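Local coordinates for protein phosphatidylinositol-specific phospholipase C1 (Streptomyces antibioticus, PDB 3H4X) that belongs to the calcium-dependent phosphatidylinositol-specific phospholipase C family and folds as an eight-stranded beta/alpha barrel of the TIM type, at residues Y45-D50 with K98-D103; S65-L68 with W72-S75; Q102-C107 with A143-L148; S109-W114 with G187-E192; L148-L153 with L226-A231. All blocks are in the same frame, centred on the assembly; numbering follows the deposited sequence.

Interaction 1: Y45-D50 with K98-D103; sequences YRYFAD and KSRDQD. With EOH (ethanol), chain G.
Tyr-47 and Arg-100 mark the closest backbone approach, with CA atoms 7.5 Å apart, where the turn that leads into helix 48-52 passes the irregular loop 98-103. Arg-100 carries the contact. Its NH1 donates to the main-chain O of Arg-46 over 2.8 Å, a nearly straight bond (N-H...O 164°) with the acceptor in the guanidinium plane. A bend at chi3 (-67°) turns the guanidinium toward this carbonyl; before the bend, CD passes beside the Tyr-47 ring, 3.8 Å from CE1. The same ring presents its edge to the O of Lys-98, 3.6 Å from CE1. Arg-46 crosses Arg-100 at about a right angle, one guanidinium over a face of the other and the planes 49° apart. Two like charges therefore lie close, Arg-46 NH1 3.9 Å from Arg-100 NH2, at a surface where solvent probably softens the cost. An ethanol, probably from the crystallisation liquor, sits at another edge of the Arg-100 group; its O accepts from both N (2.9 Å) and NE (3.2 Å) of Arg-100. Next in the loop, Asp-101 bridges to Lys-42, and both belong to an acetyl-group pocket. Beneath this surface contact, Phe-48 at the start of helix 48-52 packs on Met-111 of helix 104-117 and on Leu-59 and Leu-61 of strand 58-64.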
# COMPACT_ATOMS: atom_id res chain seq x y z
N TYR A 45 2.26 -11.33 13.46
CA TYR A 45 2.67 -10.32 14.43
C TYR A 45 1.64 -10.26 15.54
O TYR A 45 0.46 -10.00 15.29
CB TYR A 45 2.81 -8.96 13.74
CG TYR A 45 3.94 -8.93 12.73
CD1 TYR A 45 5.26 -9.00 13.15
CD2 TYR A 45 3.69 -8.84 11.37
CE1 TYR A 45 6.30 -8.99 12.25
CE2 TYR A 45 4.73 -8.83 10.45
CZ TYR A 45 6.03 -8.90 10.90
OH TYR A 45 7.07 -8.89 9.99
N ARG A 46 2.08 -10.51 16.77
CA ARG A 46 1.17 -10.54 17.90
C ARG A 46 0.37 -9.24 18.01
O ARG A 46 -0.84 -9.26 18.22
CB ARG A 46 1.93 -10.81 19.20
CG ARG A 46 1.02 -10.95 20.40
CD ARG A 46 1.79 -11.40 21.63
NE ARG A 46 0.96 -11.34 22.83
CZ ARG A 46 -0.02 -12.20 23.11
NH1 ARG A 46 -0.30 -13.18 22.26
NH2 ARG A 46 -0.72 -12.07 24.23
N TYR A 47 1.07 -8.12 17.87
CA TYR A 47 0.44 -6.80 17.84
C TYR A 47 0.84 -6.09 16.57
O TYR A 47 1.92 -6.33 16.03
CB TYR A 47 0.88 -5.96 19.04
CG TYR A 47 0.40 -6.48 20.37
CD1 TYR A 47 -0.85 -6.16 20.86
CD2 TYR A 47 1.22 -7.30 21.14
CE1 TYR A 47 -1.28 -6.65 22.09
CE2 TYR A 47 0.80 -7.79 22.36
CZ TYR A 47 -0.45 -7.46 22.82
OH TYR A 47 -0.86 -7.95 24.04
N PHE A 48 -0.01 -5.19 16.09
CA PHE A 48 0.35 -4.41 14.92
C PHE A 48 1.65 -3.63 15.16
O PHE A 48 2.41 -3.39 14.22
CB PHE A 48 -0.78 -3.48 14.47
CG PHE A 48 -0.60 -2.98 13.07
CD1 PHE A 48 -0.68 -3.86 12.00
CD2 PHE A 48 -0.31 -1.65 12.82
CE1 PHE A 48 -0.49 -3.42 10.70
CE2 PHE A 48 -0.13 -1.20 11.52
CZ PHE A 48 -0.22 -2.09 10.46
N ALA A 49 1.91 -3.25 16.41
CA ALA A 49 3.16 -2.58 16.74
C ALA A 49 4.35 -3.44 16.32
O ALA A 49 5.39 -2.91 15.92
CB ALA A 49 3.23 -2.28 18.23
N ASP A 50 4.21 -4.75 16.42
CA ASP A 50 5.28 -5.65 16.00
C ASP A 50 5.48 -5.62 14.48
O ASP A 50 6.60 -5.72 14.00
CB ASP A 50 5.02 -7.08 16.47
CG ASP A 50 5.00 -7.19 17.98
OD1 ASP A 50 5.92 -6.65 18.62
OD2 ASP A 50 4.05 -7.79 18.51
N LYS A 98 -3.23 -3.92 25.01
CA LYS A 98 -4.70 -3.96 24.93
C LYS A 98 -5.23 -5.19 24.21
O LYS A 98 -4.48 -5.92 23.55
CB LYS A 98 -5.22 -2.69 24.26
CG LYS A 98 -4.82 -1.42 24.97
CD LYS A 98 -5.37 -0.18 24.27
CE LYS A 98 -6.89 -0.23 24.17
NZ LYS A 98 -7.45 0.97 23.51
N SER A 99 -6.53 -5.42 24.33
CA SER A 99 -7.18 -6.46 23.55
C SER A 99 -7.10 -6.08 22.07
O SER A 99 -7.07 -4.91 21.72
CB SER A 99 -8.64 -6.63 23.97
OG SER A 99 -9.38 -5.45 23.75
N ARG A 100 -7.03 -7.09 21.22
CA ARG A 100 -6.82 -6.87 19.80
C ARG A 100 -8.15 -6.95 19.04
O ARG A 100 -9.19 -6.59 19.59
CB ARG A 100 -5.76 -7.84 19.28
CG ARG A 100 -4.40 -7.62 19.95
CD ARG A 100 -3.45 -8.78 19.73
NE ARG A 100 -3.91 -9.98 20.42
CZ ARG A 100 -3.36 -11.18 20.27
NH1 ARG A 100 -2.33 -11.34 19.45
NH2 ARG A 100 -3.84 -12.23 20.93
N ASP A 101 -8.12 -7.39 17.78
CA ASP A 101 -9.33 -7.45 16.96
C ASP A 101 -10.03 -6.09 16.85
O ASP A 101 -11.26 -6.01 16.84
CB ASP A 101 -10.31 -8.51 17.50
CG ASP A 101 -9.79 -9.92 17.34
OD1 ASP A 101 -8.89 -10.15 16.51
OD2 ASP A 101 -10.30 -10.82 18.05
N GLN A 102 -9.24 -5.03 16.76
CA GLN A 102 -9.82 -3.71 16.51
C GLN A 102 -9.94 -3.43 15.01
O GLN A 102 -9.36 -4.14 14.18
CB GLN A 102 -9.02 -2.62 17.22
CG GLN A 102 -8.93 -2.83 18.73
CD GLN A 102 -10.31 -2.91 19.36
OE1 GLN A 102 -11.06 -1.94 19.35
NE2 GLN A 102 -10.63 -4.07 19.92
N ASP A 103 -10.71 -2.39 14.69
CA ASP A 103 -11.02 -2.04 13.31
C ASP A 103 -9.96 -1.11 12.70
O ASP A 103 -8.88 -0.93 13.26
CB ASP A 103 -12.40 -1.38 13.24
CG ASP A 103 -12.47 -0.08 14.03
OD1 ASP A 103 -11.45 0.35 14.59
OD2 ASP A 103 -13.57 0.51 14.08
C1 EOH G . -7.70 -10.40 21.40
C2 EOH G . -7.36 -11.69 20.66
O EOH G . -6.59 -9.87 22.08

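Interaction 2: S65-L68 with W72-S75; sequences SNAL and WRVS. With EOH (ethanol), chain H.
Ser-65 and Trp-72 stand with CA atoms 5.2 Å apart at the neck of a loop, and the backbones diverge beyond them. The loop links barrel strand 58-64 to the short antiparallel strand 73-74, a beta-hairpin excursion at one end of the TIM-type barrel. At the neck, the indole edge of Trp-72 turns to the serine hydroxyl. NE1 comes to 2.9 Å from Ser-65 OG, but the N-H is badly aimed (122°) and the bond is weak; the main partner of OG is the O of Gly-133. The indole lies against Glu-144, Phe-145 and Leu-148 of helix 142-153, so packing probably holds it more than this bond does. Arg-73 spans the wider part of the loop. With its chain bent at chi2 (-65°), the guanidinium swings back under Ala-67, whose CB rests over the centre of one face, 3.7 Å from CZ. NH1 also donates to Gly-81 O, which ties in the following loop. An ethanol hydroxyl, probably from the crystallisation liquor, donates to Ala-67 O over 2.7 Å. At the far end of the arginine, NH2 donates to Leu-68 O over 2.7 Å, a bond that lies in the carbonyl plane and close to the guanidinium plane.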
# COMPACT_ATOMS: atom_id res chain seq x y z
N SER A 65 -15.77 -2.56 3.75
CA SER A 65 -16.61 -1.37 3.86
C SER A 65 -18.10 -1.67 3.83
O SER A 65 -18.91 -0.82 4.18
CB SER A 65 -16.33 -0.39 2.72
OG SER A 65 -14.96 -0.16 2.50
N ASN A 66 -18.46 -2.87 3.37
CA ASN A 66 -19.86 -3.20 3.14
C ASN A 66 -20.44 -4.20 4.13
O ASN A 66 -21.53 -4.75 3.92
CB ASN A 66 -20.07 -3.65 1.69
CG ASN A 66 -20.05 -2.49 0.72
OD1 ASN A 66 -20.99 -1.70 0.66
ND2 ASN A 66 -18.95 -2.36 -0.02
N ALA A 67 -19.72 -4.44 5.22
CA ALA A 67 -20.29 -5.18 6.33
C ALA A 67 -21.34 -4.29 7.00
O ALA A 67 -21.40 -3.08 6.73
CB ALA A 67 -19.21 -5.58 7.32
N LEU A 68 -22.16 -4.88 7.85
CA LEU A 68 -23.24 -4.14 8.49
C LEU A 68 -22.70 -3.26 9.62
O LEU A 68 -21.66 -3.56 10.21
CB LEU A 68 -24.32 -5.09 9.01
CG LEU A 68 -24.98 -5.99 7.96
CD1 LEU A 68 -26.08 -6.82 8.60
CD2 LEU A 68 -25.54 -5.15 6.83
N TRP A 72 -14.88 0.43 9.39
CA TRP A 72 -14.21 -0.40 8.39
C TRP A 72 -13.60 -1.58 9.13
O TRP A 72 -12.78 -1.40 10.03
CB TRP A 72 -13.07 0.36 7.72
CG TRP A 72 -13.45 1.16 6.51
CD1 TRP A 72 -13.61 0.71 5.24
CD2 TRP A 72 -13.68 2.57 6.47
NE1 TRP A 72 -13.93 1.75 4.40
CE2 TRP A 72 -13.99 2.91 5.14
CE3 TRP A 72 -13.66 3.59 7.43
CZ2 TRP A 72 -14.27 4.21 4.74
CZ3 TRP A 72 -13.94 4.88 7.04
CH2 TRP A 72 -14.24 5.18 5.70
N ARG A 73 -13.99 -2.79 8.74
CA ARG A 73 -13.49 -3.98 9.41
C ARG A 73 -12.10 -4.33 8.91
O ARG A 73 -11.79 -4.16 7.73
CB ARG A 73 -14.40 -5.17 9.16
CG ARG A 73 -15.88 -4.88 9.25
CD ARG A 73 -16.29 -4.50 10.66
NE ARG A 73 -17.75 -4.46 10.74
CZ ARG A 73 -18.50 -5.53 10.98
NH1 ARG A 73 -17.94 -6.71 11.20
NH2 ARG A 73 -19.82 -5.41 11.01
N VAL A 74 -11.27 -4.86 9.81
CA VAL A 74 -10.00 -5.44 9.44
C VAL A 74 -10.12 -6.94 9.63
O VAL A 74 -10.34 -7.41 10.75
CB VAL A 74 -8.86 -4.91 10.32
CG1 VAL A 74 -7.54 -5.56 9.93
CG2 VAL A 74 -8.77 -3.39 10.22
N SER A 75 -10.00 -7.70 8.54
CA SER A 75 -10.20 -9.14 8.59
C SER A 75 -9.76 -9.77 7.28
O SER A 75 -9.99 -9.21 6.21
CB SER A 75 -11.68 -9.45 8.84
OG SER A 75 -11.91 -10.84 9.08
C1 EOH H . -23.30 -1.01 4.99
C2 EOH H . -24.01 0.32 4.78
O EOH H . -23.58 -1.57 6.25

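Interaction 3: Q102-C107 with A143-L148; sequences QDFAGC and AEFDAL
The rings of Phe-104 and Phe-145 run nearly parallel, their planes 14° apart, yet they are slid so far past each other that they barely overlap, with centroids 5.8 Å apart. The closest atoms are Phe-104 CE2 and Phe-145 CE1, 3.7 Å apart, and each comes obliquely to the other ring. The two residues come from helices on the outside of the beta/alpha barrel, the first turn of helix 104-117 meeting the middle of helix 142-153. With CG anti to the backbone N (chi1 -176°), Phe-104 extends across to helix 142-153, where its side chain crosses that of Phe-145 at about a right angle. Leu-148 slips past Phe-104 in the opposite direction and sets its CD2 3.8 Å from CD2 of the ring. Its other methyl, CD1, reaches Ala-105 CB more loosely, at 4.3 Å. No hydrogen bond links the segments; the grip is entirely apolar, with Phe-104 also touching Trp-72 and Leu-63. Nearer the start of helix 142-153, Ala-143 and Glu-144 line an acetyl-group pocket. The first turn of helix 104-117 is closed by its N-cap, Asp-103, whose OD1 accepts from Gly-106 N at 3.0 Å.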
# COMPACT_ATOMS: atom_id res chain seq x y z
N GLN A 102 -9.24 -5.03 16.76
CA GLN A 102 -9.82 -3.71 16.51
C GLN A 102 -9.94 -3.43 15.01
O GLN A 102 -9.36 -4.14 14.18
CB GLN A 102 -9.02 -2.62 17.22
CG GLN A 102 -8.93 -2.83 18.73
CD GLN A 102 -10.31 -2.91 19.36
OE1 GLN A 102 -11.06 -1.94 19.35
NE2 GLN A 102 -10.63 -4.07 19.92
N ASP A 103 -10.71 -2.39 14.69
CA ASP A 103 -11.02 -2.04 13.31
C ASP A 103 -9.96 -1.11 12.70
O ASP A 103 -8.88 -0.93 13.26
CB ASP A 103 -12.40 -1.38 13.24
CG ASP A 103 -12.47 -0.08 14.03
OD1 ASP A 103 -11.45 0.35 14.59
OD2 ASP A 103 -13.57 0.51 14.08
N PHE A 104 -10.28 -0.54 11.54
CA PHE A 104 -9.32 0.30 10.83
C PHE A 104 -8.93 1.52 11.66
O PHE A 104 -7.76 1.89 11.72
CB PHE A 104 -9.89 0.70 9.47
CG PHE A 104 -8.94 1.49 8.60
CD1 PHE A 104 -7.59 1.16 8.52
CD2 PHE A 104 -9.41 2.54 7.82
CE1 PHE A 104 -6.73 1.88 7.69
CE2 PHE A 104 -8.56 3.26 7.01
CZ PHE A 104 -7.22 2.93 6.94
N ALA A 105 -9.91 2.15 12.30
CA ALA A 105 -9.61 3.27 13.18
C ALA A 105 -8.63 2.86 14.28
O ALA A 105 -7.75 3.64 14.65
CB ALA A 105 -10.89 3.85 13.78
N GLY A 106 -8.78 1.64 14.78
CA GLY A 106 -7.86 1.12 15.79
C GLY A 106 -6.45 0.93 15.25
O GLY A 106 -5.47 1.23 15.92
N CYS A 107 -6.36 0.41 14.03
CA CYS A 107 -5.08 0.27 13.36
C CYS A 107 -4.39 1.62 13.21
O CYS A 107 -3.21 1.78 13.51
CB CYS A 107 -5.28 -0.37 11.99
SG CYS A 107 -3.77 -0.57 11.05
N ALA A 143 -14.23 9.81 0.37
CA ALA A 143 -14.16 11.03 1.17
C ALA A 143 -14.08 10.72 2.67
O ALA A 143 -13.34 11.37 3.41
CB ALA A 143 -15.34 11.94 0.87
N GLU A 144 -14.86 9.74 3.11
CA GLU A 144 -14.85 9.37 4.52
C GLU A 144 -13.56 8.64 4.90
O GLU A 144 -13.06 8.79 6.01
CB GLU A 144 -16.09 8.53 4.87
CG GLU A 144 -17.41 9.30 4.77
CD GLU A 144 -17.99 9.33 3.36
OE1 GLU A 144 -17.49 8.61 2.48
OE2 GLU A 144 -18.97 10.07 3.14
N PHE A 145 -13.03 7.86 3.97
CA PHE A 145 -11.74 7.21 4.12
C PHE A 145 -10.65 8.26 4.35
O PHE A 145 -9.89 8.18 5.32
CB PHE A 145 -11.49 6.38 2.86
CG PHE A 145 -10.17 5.66 2.83
CD1 PHE A 145 -10.02 4.41 3.41
CD2 PHE A 145 -9.09 6.23 2.18
CE1 PHE A 145 -8.81 3.74 3.35
CE2 PHE A 145 -7.88 5.56 2.11
CZ PHE A 145 -7.74 4.33 2.70
N ASP A 146 -10.59 9.25 3.46
CA ASP A 146 -9.62 10.34 3.61
C ASP A 146 -9.79 11.05 4.96
O ASP A 146 -8.81 11.36 5.64
CB ASP A 146 -9.79 11.38 2.50
CG ASP A 146 -9.25 10.94 1.16
OD1 ASP A 146 -8.47 9.97 1.08
OD2 ASP A 146 -9.60 11.61 0.17
N ALA A 147 -11.03 11.35 5.32
CA ALA A 147 -11.31 12.10 6.53
C ALA A 147 -10.81 11.38 7.78
O ALA A 147 -10.27 12.01 8.69
CB ALA A 147 -12.80 12.41 6.65
N LEU A 148 -10.98 10.07 7.81
CA LEU A 148 -10.53 9.26 8.94
C LEU A 148 -9.01 9.27 9.04
O LEU A 148 -8.45 9.43 10.12
CB LEU A 148 -11.04 7.83 8.81
CG LEU A 148 -10.54 6.85 9.87
CD1 LEU A 148 -10.91 7.29 11.28
CD2 LEU A 148 -11.07 5.46 9.58

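Interaction 4: S109-W114 with G187-E192; sequences SDMRAW and GKFLFE. With EOH (ethanol), chain F.
Met-111 and Phe-189 form the tight part of this contact. The methionine methyl sits over one face of the ring, CE 3.6 Å from its centroid and 16° off the normal, a CH-pi contact displaced somewhat to the rim near CD1. SD stays above the same face at 5.1 Å from the centroid, a more distant Met-aromatic contact. The bend at chi3 (63°) sets CE over Phe-189 and also within 4.0 Å of Phe-191 CZ. Helix 104-117 thus packs on strand 189-195 of the barrel, the short segments running nearly antiparallel (155°) with axes 12.1 Å apart; Leu-126 of the adjacent strand 124-130 touches both Met-111 and Phe-189. Trp-114 packs more loosely, edge to edge with Phe-189, its CE3 4.1 Å from CZ, while NE1 bonds to Asp-53. On the partly exposed side, Arg-112 turns from the strand: NE pairs with Asp-116, and NH1 donates to Lys-152 O and, over 2.9 Å, to the O of an ethanol, probably from the crystallisation liquor.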
# COMPACT_ATOMS: atom_id res chain seq x y z
N SER A 109 -4.88 4.27 14.95
CA SER A 109 -4.46 4.72 16.27
C SER A 109 -3.12 4.09 16.65
O SER A 109 -2.24 4.78 17.17
CB SER A 109 -5.52 4.39 17.32
OG SER A 109 -6.69 5.16 17.12
N ASP A 110 -2.96 2.80 16.40
CA ASP A 110 -1.68 2.14 16.68
C ASP A 110 -0.56 2.81 15.89
O ASP A 110 0.53 3.05 16.42
CB ASP A 110 -1.72 0.65 16.32
CG ASP A 110 -2.55 -0.18 17.29
OD1 ASP A 110 -3.17 0.40 18.21
OD2 ASP A 110 -2.58 -1.42 17.11
N MET A 111 -0.84 3.09 14.62
CA MET A 111 0.14 3.74 13.76
C MET A 111 0.55 5.11 14.30
O MET A 111 1.73 5.46 14.31
CB MET A 111 -0.41 3.89 12.34
CG MET A 111 -0.54 2.57 11.59
SD MET A 111 -1.34 2.74 9.99
CE MET A 111 -0.20 3.80 9.12
N ARG A 112 -0.43 5.90 14.72
CA ARG A 112 -0.15 7.22 15.27
C ARG A 112 0.68 7.13 16.54
O ARG A 112 1.65 7.87 16.72
CB ARG A 112 -1.46 7.98 15.53
CG ARG A 112 -1.28 9.34 16.19
CD ARG A 112 -0.39 10.24 15.35
NE ARG A 112 -0.24 11.57 15.94
CZ ARG A 112 -1.05 12.60 15.70
NH1 ARG A 112 -2.10 12.45 14.90
NH2 ARG A 112 -0.83 13.77 16.28
N ALA A 113 0.29 6.22 17.43
CA ALA A 113 1.01 6.03 18.69
C ALA A 113 2.46 5.65 18.42
O ALA A 113 3.39 6.20 19.01
CB ALA A 113 0.32 4.97 19.52
N TRP A 114 2.64 4.70 17.51
CA TRP A 114 3.97 4.22 17.16
C TRP A 114 4.78 5.33 16.50
O TRP A 114 5.96 5.53 16.80
CB TRP A 114 3.85 3.00 16.25
CG TRP A 114 5.14 2.45 15.79
CD1 TRP A 114 5.90 1.50 16.42
CD2 TRP A 114 5.86 2.81 14.61
NE1 TRP A 114 7.03 1.24 15.70
CE2 TRP A 114 7.03 2.04 14.58
CE3 TRP A 114 5.61 3.71 13.57
CZ2 TRP A 114 7.97 2.14 13.55
CZ3 TRP A 114 6.54 3.80 12.55
CH2 TRP A 114 7.70 3.03 12.54
N GLY A 187 9.60 9.64 8.83
CA GLY A 187 8.44 9.98 9.63
C GLY A 187 7.14 10.08 8.86
O GLY A 187 6.18 10.68 9.34
N LYS A 188 7.09 9.49 7.66
CA LYS A 188 5.88 9.53 6.84
C LYS A 188 5.25 8.16 6.62
O LYS A 188 5.94 7.13 6.56
CB LYS A 188 6.16 10.16 5.47
CG LYS A 188 6.65 11.59 5.54
CD LYS A 188 5.57 12.54 6.03
CE LYS A 188 6.12 13.96 6.18
NZ LYS A 188 5.08 14.93 6.58
N PHE A 189 3.93 8.17 6.50
CA PHE A 189 3.17 7.04 6.01
C PHE A 189 2.62 7.38 4.64
O PHE A 189 2.23 8.52 4.38
CB PHE A 189 1.99 6.73 6.93
CG PHE A 189 2.38 6.27 8.30
CD1 PHE A 189 2.98 5.04 8.49
CD2 PHE A 189 2.12 7.05 9.40
CE1 PHE A 189 3.33 4.61 9.76
CE2 PHE A 189 2.46 6.63 10.67
CZ PHE A 189 3.07 5.41 10.85
N LEU A 190 2.57 6.37 3.78
CA LEU A 190 1.89 6.49 2.51
C LEU A 190 0.85 5.37 2.45
O LEU A 190 0.99 4.36 3.15
CB LEU A 190 2.87 6.37 1.34
CG LEU A 190 3.95 7.46 1.28
CD1 LEU A 190 5.16 7.11 2.14
CD2 LEU A 190 4.39 7.72 -0.15
N PHE A 191 -0.17 5.56 1.63
CA PHE A 191 -1.21 4.56 1.47
C PHE A 191 -1.39 4.21 0.00
O PHE A 191 -1.39 5.10 -0.85
CB PHE A 191 -2.55 5.08 2.03
CG PHE A 191 -2.58 5.18 3.52
CD1 PHE A 191 -3.10 4.15 4.28
CD2 PHE A 191 -2.09 6.30 4.16
CE1 PHE A 191 -3.12 4.24 5.66
CE2 PHE A 191 -2.11 6.39 5.54
CZ PHE A 191 -2.63 5.35 6.29
N GLU A 192 -1.54 2.92 -0.27
CA GLU A 192 -1.86 2.39 -1.59
C GLU A 192 -3.21 1.68 -1.49
O GLU A 192 -3.46 0.97 -0.52
CB GLU A 192 -0.80 1.37 -2.02
CG GLU A 192 -1.15 0.59 -3.29
CD GLU A 192 -0.37 -0.70 -3.46
OE1 GLU A 192 0.50 -1.04 -2.61
OE2 GLU A 192 -0.63 -1.40 -4.47
C1 EOH F . -4.34 14.32 13.80
C2 EOH F . -5.31 15.08 12.91
O EOH F . -3.11 15.01 13.97

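Interaction 5: L148-L153 with L226-A231; sequences LIRQKL and LAQSTA. With EOH (ethanol), chain K; EOH (ethanol), chain L.
Arg-150 leaves helix 142-153 and reaches across to Gln-228, while one residue earlier Ile-149 faces Thr-230. From CB the arginine chain runs outward to CG, which passes 3.9 Å from the Thr-230 methyl CG2. CD then skirts the main-chain O of Gln-228 at 3.7 Å. A bend at chi3 (-50°) turns the end of the chain, so that one guanidinium face comes against Gln-228 CB, 3.6 Å from NH1. At the tip NH1 donates to Gln-228 O over 3.0 Å; the bond is somewhat bent (141°), and its donor is tilted from the carbonyl plane. Behind the arginine, Ile-149 packs obliquely on Thr-230, with CG2 3.8 Å from the threonine CB and CD1 3.5 Å from OG1. That hydroxyl finds its polar partner in Asp-146, one turn earlier on the same helix, so a buried polar atom is satisfied beside the isoleucine. The loop has its own brace: Leu-226 O accepts from both N and OG of Ser-229. Two ethanols, probably from the crystallisation liquor, accept from Lys-152 NZ and, weakly, from Gln-228 NE2. Below, Ile-149 and Ala-231 both touch Phe-191 of strand 189-195. This is outer-layer packing of a TIM-type barrel: an external helix holds the loop that leads from helix 209-222 into strand 232-236.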
# COMPACT_ATOMS: atom_id res chain seq x y z
N LEU A 148 -10.98 10.07 7.81
CA LEU A 148 -10.53 9.26 8.94
C LEU A 148 -9.01 9.27 9.04
O LEU A 148 -8.45 9.43 10.12
CB LEU A 148 -11.04 7.83 8.81
CG LEU A 148 -10.54 6.85 9.87
CD1 LEU A 148 -10.91 7.29 11.28
CD2 LEU A 148 -11.07 5.46 9.58
N ILE A 149 -8.34 9.09 7.91
CA ILE A 149 -6.88 9.11 7.91
C ILE A 149 -6.34 10.48 8.32
O ILE A 149 -5.40 10.57 9.10
CB ILE A 149 -6.31 8.64 6.55
CG1 ILE A 149 -6.57 7.14 6.39
CG2 ILE A 149 -4.82 8.94 6.46
CD1 ILE A 149 -6.22 6.59 5.03
N ARG A 150 -6.96 11.55 7.82
CA ARG A 150 -6.56 12.90 8.23
C ARG A 150 -6.71 13.07 9.74
O ARG A 150 -5.84 13.62 10.40
CB ARG A 150 -7.38 13.98 7.52
CG ARG A 150 -7.07 14.17 6.04
CD ARG A 150 -7.56 15.51 5.49
NE ARG A 150 -8.96 15.78 5.81
CZ ARG A 150 -9.99 15.34 5.10
NH1 ARG A 150 -9.80 14.60 4.02
NH2 ARG A 150 -11.23 15.64 5.49
N GLN A 151 -7.83 12.60 10.28
CA GLN A 151 -8.10 12.73 11.70
C GLN A 151 -7.06 11.99 12.55
O GLN A 151 -6.58 12.51 13.55
CB GLN A 151 -9.51 12.22 12.02
CG GLN A 151 -9.95 12.44 13.46
CD GLN A 151 -9.70 11.24 14.36
OE1 GLN A 151 -9.91 10.10 13.96
NE2 GLN A 151 -9.25 11.51 15.58
N LYS A 152 -6.72 10.78 12.13
CA LYS A 152 -5.82 9.94 12.92
C LYS A 152 -4.35 10.28 12.77
O LYS A 152 -3.59 10.22 13.73
CB LYS A 152 -6.04 8.47 12.58
CG LYS A 152 -7.39 7.92 13.02
CD LYS A 152 -7.46 7.73 14.52
CE LYS A 152 -8.75 7.02 14.91
NZ LYS A 152 -8.80 6.73 16.36
N LEU A 153 -3.94 10.62 11.55
CA LEU A 153 -2.51 10.73 11.22
C LEU A 153 -2.06 12.13 10.80
O LEU A 153 -0.88 12.45 10.88
CB LEU A 153 -2.14 9.74 10.12
CG LEU A 153 -2.19 8.27 10.53
CD1 LEU A 153 -1.88 7.38 9.33
CD2 LEU A 153 -1.22 8.01 11.67
N LEU A 226 -7.17 18.81 -3.84
CA LEU A 226 -6.35 17.60 -3.84
C LEU A 226 -5.61 17.41 -2.51
O LEU A 226 -5.28 16.29 -2.13
CB LEU A 226 -5.36 17.61 -5.01
CG LEU A 226 -4.64 16.29 -5.28
CD1 LEU A 226 -5.62 15.19 -5.67
CD2 LEU A 226 -3.58 16.50 -6.34
N ALA A 227 -5.35 18.51 -1.81
CA ALA A 227 -4.59 18.46 -0.56
C ALA A 227 -5.21 17.56 0.49
O ALA A 227 -4.51 17.06 1.37
CB ALA A 227 -4.38 19.86 -0.00
N GLN A 228 -6.52 17.36 0.43
CA GLN A 228 -7.19 16.57 1.46
C GLN A 228 -7.19 15.06 1.17
O GLN A 228 -7.66 14.28 2.00
CB GLN A 228 -8.61 17.09 1.68
CG GLN A 228 -9.56 16.79 0.55
CD GLN A 228 -10.85 17.57 0.67
OE1 GLN A 228 -10.85 18.80 0.80
NE2 GLN A 228 -11.98 16.86 0.64
N SER A 229 -6.66 14.65 0.02
CA SER A 229 -6.55 13.23 -0.32
C SER A 229 -5.45 12.56 0.50
O SER A 229 -4.52 13.22 0.96
CB SER A 229 -6.27 13.04 -1.82
OG SER A 229 -5.00 13.55 -2.18
N THR A 230 -5.55 11.24 0.66
CA THR A 230 -4.62 10.54 1.55
C THR A 230 -3.95 9.30 0.95
O THR A 230 -3.03 8.77 1.56
CB THR A 230 -5.29 10.10 2.87
OG1 THR A 230 -6.30 9.11 2.60
CG2 THR A 230 -5.91 11.30 3.59
N ALA A 231 -4.41 8.84 -0.21
CA ALA A 231 -3.96 7.55 -0.73
C ALA A 231 -3.74 7.56 -2.23
O ALA A 231 -4.34 8.35 -2.96
CB ALA A 231 -4.96 6.46 -0.36
C1 EOH K . -9.62 4.06 17.39
C2 EOH K . -8.87 4.34 18.69
O EOH K . -10.67 4.98 17.18
C1 EOH L . -14.57 18.38 -0.31
C2 EOH L . -15.75 19.34 -0.28
O EOH L . -14.77 17.26 0.54

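Overall arrangement
From the N terminus, interaction 1 closes a loop of 47 residues between helix 48-52 and the approach to helix 104-117. The much shorter loop of interaction 2, at the hairpin after strand 58-64, lies wholly within it. Interaction 3 starts where interaction 1 ends, sharing Gln-102 and Asp-103, and joins helices 104-117 and 142-153. Interaction 4 crosses it in sequence, running from helix 104-117 to barrel strand 189-195. Interaction 5 crosses interaction 4 in turn and follows interaction 3 through the shared Leu-148, tying helix 142-153 to the loop before strand 232-236. Trp-72 joins interaction 2 to interactions 3 and 5, and Phe-48 joins interaction 1 to interactions 3 and 4.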